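Local coordinates for protein Nrps/pks (PDB 4OPE) that probably extends a growing polyketide chain by decarboxylative Claisen condensation, as a ketosynthase domain of the AT-less type I oxazolomycin synthase, at residues E296-A301 against H430-E435; T362-Q367 against R415-S420. All coordinates share one frame; numbering follows the deposited sequence.

Contact 1 (E296-A301 against H430-E435)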
loop_
_atom_site.group_PDB
_atom_site.type_symbol
_atom_site.label_atom_id
_atom_site.label_comp_id
_atom_site.label_asym_id
_atom_site.label_seq_id
_atom_site.Cartn_x
_atom_site.Cartn_y
_atom_site.Cartn_z
ATOM N N GLU A 296 -19.005 10.701 -13.181
ATOM C CA GLU A 296 -19.861 11.459 -12.324
ATOM C C GLU A 296 -19.085 12.402 -11.430
ATOM O O GLU A 296 -19.373 13.584 -11.407
ATOM C CB GLU A 296 -20.658 10.523 -11.454
ATOM C CG GLU A 296 -22.135 10.584 -11.734
ATOM C CD GLU A 296 -22.890 10.912 -10.479
ATOM O OE1 GLU A 296 -23.869 10.187 -10.148
ATOM O OE2 GLU A 296 -22.465 11.893 -9.822
ATOM N N ARG A 297 -18.087 11.905 -10.702
ATOM C CA ARG A 297 -17.289 12.775 -9.839
ATOM C C ARG A 297 -16.604 13.893 -10.621
ATOM O O ARG A 297 -16.417 14.970 -10.102
ATOM C CB ARG A 297 -16.252 11.979 -9.109
ATOM C CG ARG A 297 -16.818 11.131 -7.991
ATOM C CD ARG A 297 -15.800 10.072 -7.652
ATOM N NE ARG A 297 -16.193 9.231 -6.541
ATOM C CZ ARG A 297 -15.457 8.221 -6.087
ATOM N NH1 ARG A 297 -14.286 7.923 -6.669
ATOM N NH2 ARG A 297 -15.888 7.505 -5.041
ATOM N N ALA A 298 -16.257 13.621 -11.872
ATOM C CA ALA A 298 -15.616 14.574 -12.745
ATOM C C ALA A 298 -16.577 15.628 -13.291
ATOM O O ALA A 298 -16.147 16.670 -13.810
ATOM C CB ALA A 298 -15.012 13.826 -13.918
ATOM N N GLY A 299 -17.874 15.340 -13.244
ATOM C CA GLY A 299 -18.837 16.180 -13.922
ATOM C C GLY A 299 -18.750 16.122 -15.434
ATOM O O GLY A 299 -19.040 17.091 -16.116
ATOM N N LEU A 300 -18.427 14.957 -15.960
ATOM C CA LEU A 300 -18.096 14.825 -17.355
ATOM C C LEU A 300 -19.011 13.828 -18.018
ATOM O O LEU A 300 -19.331 12.797 -17.465
ATOM C CB LEU A 300 -16.655 14.344 -17.470
ATOM C CG LEU A 300 -16.040 14.151 -18.850
ATOM C CD1 LEU A 300 -15.734 15.495 -19.466
ATOM C CD2 LEU A 300 -14.750 13.380 -18.752
ATOM N N ALA A 301 -19.418 14.153 -19.231
ATOM C CA ALA A 301 -20.224 13.284 -20.043
ATOM C C ALA A 301 -19.308 12.649 -21.023
ATOM O O ALA A 301 -18.336 13.274 -21.457
ATOM C CB ALA A 301 -21.254 14.099 -20.800
ATOM N N HIS A 430 -9.486 4.083 -12.061
ATOM C CA HIS A 430 -9.745 4.961 -13.209
ATOM C C HIS A 430 -9.466 6.404 -12.834
ATOM O O HIS A 430 -9.809 6.817 -11.715
ATOM C CB HIS A 430 -11.199 4.843 -13.633
ATOM C CG HIS A 430 -11.483 5.382 -14.991
ATOM N ND1 HIS A 430 -11.175 4.683 -16.149
ATOM C CD2 HIS A 430 -12.086 6.535 -15.389
ATOM C CE1 HIS A 430 -11.546 5.400 -17.204
ATOM N NE2 HIS A 430 -12.106 6.525 -16.772
ATOM N N VAL A 431 -8.879 7.163 -13.767
ATOM C CA VAL A 431 -8.682 8.601 -13.580
ATOM C C VAL A 431 -9.008 9.466 -14.807
ATOM O O VAL A 431 -8.693 9.131 -15.934
ATOM C CB VAL A 431 -7.280 8.935 -13.003
ATOM C CG1 VAL A 431 -6.193 8.216 -13.732
ATOM C CG2 VAL A 431 -6.983 10.417 -13.072
ATOM N N ILE A 432 -9.702 10.583 -14.546
ATOM C CA ILE A 432 -10.057 11.579 -15.542
ATOM C C ILE A 432 -9.175 12.815 -15.378
ATOM O O ILE A 432 -9.117 13.406 -14.284
ATOM C CB ILE A 432 -11.502 12.056 -15.357
ATOM C CG1 ILE A 432 -12.471 10.893 -15.100
ATOM C CG2 ILE A 432 -11.970 12.778 -16.582
ATOM C CD1 ILE A 432 -12.860 10.070 -16.304
ATOM N N LEU A 433 -8.496 13.203 -16.458
ATOM C CA LEU A 433 -7.667 14.405 -16.475
ATOM C C LEU A 433 -8.148 15.475 -17.457
ATOM O O LEU A 433 -8.837 15.199 -18.445
ATOM C CB LEU A 433 -6.238 14.043 -16.825
ATOM C CG LEU A 433 -5.595 13.028 -15.894
ATOM C CD1 LEU A 433 -4.166 12.789 -16.312
ATOM C CD2 LEU A 433 -5.588 13.483 -14.450
ATOM N N GLU A 434 -7.791 16.718 -17.177
ATOM C CA GLU A 434 -8.132 17.812 -18.062
ATOM C C GLU A 434 -6.891 18.628 -18.261
ATOM O O GLU A 434 -6.168 18.930 -17.316
ATOM C CB GLU A 434 -9.250 18.652 -17.451
ATOM C CG GLU A 434 -9.827 19.728 -18.351
ATOM C CD GLU A 434 -10.935 20.541 -17.675
ATOM O OE1 GLU A 434 -11.923 20.891 -18.355
ATOM O OE2 GLU A 434 -10.844 20.833 -16.465
ATOM N N GLU A 435 -6.649 18.959 -19.520
ATOM C CA GLU A 435 -5.597 19.870 -19.942
ATOM C C GLU A 435 -5.750 21.196 -19.230
ATOM O O GLU A 435 -6.871 21.571 -18.912
ATOM C CB GLU A 435 -5.756 20.092 -21.434
ATOM C CG GLU A 435 -4.798 21.068 -22.061
ATOM C CD GLU A 435 -5.140 21.365 -23.511
ATOM O OE1 GLU A 435 -6.320 21.166 -23.905
ATOM O OE2 GLU A 435 -4.222 21.834 -24.255
#
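The Schellman motif that ends helix 284-298 has an apolar side chain on either side of its glycine, Ala298 and Leu300, and both meet Ile432 in strand 427-434. CG2 of Ile432 carries the tighter half of the contact, lying 3.6 Å from CD2 of Leu300. The two side chains slant across each other, and only that one branch of the leucine comes close. Ala298 meets the same isoleucine from the last helical turn: its CB rests 4.1 Å from CG1 of Ile432 and 4.2 Å from its CG2, so the methyl faces the fork of the beta-branched side chain. With CG2 anti to the backbone N and CG1 turned beside that N (chi1 -44°), Ile432 presents both branches at once. Alanine suits the nearer helix position, where the CA atoms of Ala298 and Ile432 stand 6.9 Å apart, while leucine has the length to reach back from beyond the turn. Between them Gly299 takes a positive phi (68°), a conformation that glycine adopts with little strain; its N donates to Glu296 O at 3.0 Å. In the thiolase-like fold of ketosynthases, helices pack on a central sheet, and here the helix end lies on the face to which Ile432 points. Ser267 on neighbouring strand 263-272 touches both Ala298 and Ile432, and the carbonyl O of Ala298, near the helix end, accepts a hydrogen bond from Arg266 NH2. Through its NH1, Arg266 also forms a salt bridge with Glu434 OE1.

Contact 2 (T362-Q367 against R415-S420); sequences TKVLLQ and RTAAIS
Val364 of helix 356-370 sets its two methyl groups on two different residues of strand 416-422. CG1 touches CB of Ala417 at 3.6 Å, and CG2 meets CD1 of Ile419 at the same separation. The valine and isoleucine side chains reach toward each other tip to tip, with CD1 of Ile419 also 4.0 Å from CB of Val364. The division of labour follows from the valine torsion: CG1 is anti to the backbone N (chi1 170°) and CG2 lies beside it, which spreads the branches along the strand. Ile419 answers with an extended outer chain, chi2 180°, that carries CD1 out to the helix. Residue sizes match the spacing. Ala417 lies where the backbones are nearest, with its CA 7.2 Å from that of Val364, and a single methyl is enough to make the contact; Ile419, two residues on, spans its distance with a longer chain. The alternation of the strand puts both on one face, while Thr416 and Ala418 point away. This is helix-on-sheet packing in the C-terminal half of the thiolase-like fold, whose helix 356-370 lies against the central sheet. Around this first shell the same helix adds more apolar surface: Phe368 touches Ala417, and Ala360 and Leu361 touch Ile419. Farther out the contacts become polar. Lys363, buried, sends NZ to a salt bridge with Glu309 and a hydrogen bond with Tyr307 OH, so its charge has partners inside the protein. Gln367 OE1 accepts from Val374 N, and on the strand's other face Thr416 OG1 bonds to Asp304 O and Gly306 N.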
loop_
_atom_site.group_PDB
_atom_site.type_symbol
_atom_site.label_atom_id
_atom_site.label_comp_id
_atom_site.label_asym_id
_atom_site.label_seq_id
_atom_site.Cartn_x
_atom_site.Cartn_y
_atom_site.Cartn_z
ATOM N N THR A 362 1.600 9.243 -17.965
ATOM C CA THR A 362 2.629 10.066 -18.539
ATOM C C THR A 362 2.357 10.244 -20.013
ATOM O O THR A 362 2.457 11.349 -20.567
ATOM C CB THR A 362 4.007 9.445 -18.313
ATOM O OG1 THR A 362 4.257 9.351 -16.913
ATOM C CG2 THR A 362 5.109 10.282 -18.911
ATOM N N LYS A 363 1.957 9.171 -20.669
ATOM C CA LYS A 363 1.610 9.280 -22.080
ATOM C C LYS A 363 0.528 10.303 -22.308
ATOM O O LYS A 363 0.595 11.040 -23.233
ATOM C CB LYS A 363 1.151 7.952 -22.600
ATOM C CG LYS A 363 0.858 7.966 -24.074
ATOM C CD LYS A 363 -0.317 7.041 -24.310
ATOM C CE LYS A 363 -0.303 6.485 -25.705
ATOM N NZ LYS A 363 -1.574 5.736 -25.948
ATOM N N VAL A 364 -0.478 10.357 -21.466
ATOM C CA VAL A 364 -1.529 11.358 -21.627
ATOM C C VAL A 364 -1.016 12.794 -21.381
ATOM O O VAL A 364 -1.299 13.729 -22.149
ATOM C CB VAL A 364 -2.673 11.052 -20.673
ATOM C CG1 VAL A 364 -3.683 12.196 -20.626
ATOM C CG2 VAL A 364 -3.331 9.771 -21.124
ATOM N N LEU A 365 -0.264 12.975 -20.301
ATOM C CA LEU A 365 0.283 14.289 -20.043
ATOM C C LEU A 365 1.057 14.803 -21.239
ATOM O O LEU A 365 0.953 15.952 -21.572
ATOM C CB LEU A 365 1.177 14.268 -18.806
ATOM C CG LEU A 365 0.432 13.885 -17.528
ATOM C CD1 LEU A 365 1.362 13.860 -16.321
ATOM C CD2 LEU A 365 -0.759 14.797 -17.270
ATOM N N LEU A 366 1.856 13.966 -21.865
ATOM C CA LEU A 366 2.617 14.383 -23.035
ATOM C C LEU A 366 1.686 14.684 -24.170
ATOM O O LEU A 366 1.908 15.602 -24.917
ATOM C CB LEU A 366 3.630 13.310 -23.468
ATOM C CG LEU A 366 4.729 13.163 -22.420
ATOM C CD1 LEU A 366 5.537 11.866 -22.503
ATOM C CD2 LEU A 366 5.612 14.416 -22.490
ATOM N N GLN A 367 0.629 13.917 -24.302
ATOM C CA GLN A 367 -0.339 14.225 -25.351
ATOM C C GLN A 367 -0.910 15.653 -25.128
ATOM O O GLN A 367 -0.936 16.469 -26.060
ATOM C CB GLN A 367 -1.403 13.123 -25.466
ATOM C CG GLN A 367 -0.832 11.880 -26.117
ATOM C CD GLN A 367 -1.861 10.802 -26.472
ATOM O OE1 GLN A 367 -1.628 9.959 -27.328
ATOM N NE2 GLN A 367 -2.994 10.833 -25.825
ATOM N N ARG A 415 -8.890 19.933 -23.546
ATOM C CA ARG A 415 -8.864 18.559 -23.829
ATOM C C ARG A 415 -9.023 17.754 -22.562
ATOM O O ARG A 415 -8.562 18.215 -21.493
ATOM C CB ARG A 415 -7.548 18.250 -24.473
ATOM C CG ARG A 415 -7.454 18.843 -25.857
ATOM C CD ARG A 415 -6.099 18.506 -26.410
ATOM N NE ARG A 415 -5.882 19.189 -27.658
ATOM C CZ ARG A 415 -5.661 20.497 -27.788
ATOM N NH1 ARG A 415 -5.599 21.284 -26.725
ATOM N NH2 ARG A 415 -5.496 21.009 -28.990
ATOM N N THR A 416 -9.689 16.585 -22.680
ATOM C CA THR A 416 -9.859 15.667 -21.539
ATOM C C THR A 416 -9.441 14.232 -21.889
ATOM O O THR A 416 -9.460 13.814 -23.051
ATOM C CB THR A 416 -11.307 15.603 -21.009
ATOM O OG1 THR A 416 -12.147 15.118 -22.044
ATOM C CG2 THR A 416 -11.810 16.952 -20.608
ATOM N N ALA A 417 -9.045 13.490 -20.872
ATOM C CA ALA A 417 -8.685 12.137 -21.088
ATOM C C ALA A 417 -9.004 11.323 -19.868
ATOM O O ALA A 417 -9.092 11.826 -18.732
ATOM C CB ALA A 417 -7.220 12.019 -21.424
ATOM N N ALA A 418 -9.190 10.045 -20.133
ATOM C CA ALA A 418 -9.510 9.118 -19.100
ATOM C C ALA A 418 -8.567 7.946 -19.225
ATOM O O ALA A 418 -8.250 7.528 -20.323
ATOM C CB ALA A 418 -10.956 8.676 -19.266
ATOM N N ILE A 419 -8.151 7.412 -18.089
ATOM C CA ILE A 419 -7.129 6.364 -18.033
ATOM C C ILE A 419 -7.572 5.265 -17.107
ATOM O O ILE A 419 -7.944 5.543 -15.972
ATOM C CB ILE A 419 -5.825 6.919 -17.458
ATOM C CG1 ILE A 419 -5.531 8.230 -18.171
ATOM C CG2 ILE A 419 -4.698 5.882 -17.600
ATOM C CD1 ILE A 419 -4.262 8.912 -17.710
ATOM N N SER A 420 -7.476 4.030 -17.603
ATOM C CA SER A 420 -7.856 2.825 -16.863
ATOM C C SER A 420 -6.658 1.936 -16.531
ATOM O O SER A 420 -5.727 1.801 -17.301
ATOM C CB SER A 420 -8.801 1.962 -17.682
ATOM O OG SER A 420 -10.100 2.515 -17.805
#

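How the contacts relate
Both contacts are buried and purely apolar across their segments, and each turns on one beta-branched residue touching two partners. In contact 1 that residue is on the strand, in contact 2 on the helix. Strands 427-434 and 416-422 are antiparallel neighbours in the central sheet, joined by probable backbone hydrogen bonds from Leu433 N to Ala417 O (2.7 Å) and from Ile419 N to Val431 O (2.8 Å). Ile432 points away from the helix that covers Ala417 and Ile419, so the two helices lie on opposite faces of this strand pair. The centre of contact 1 lies about 21 Å from the centre of the chain. Contact 2 packs mid-helix; contact 1 uses a helix end, beside exposed Gly299.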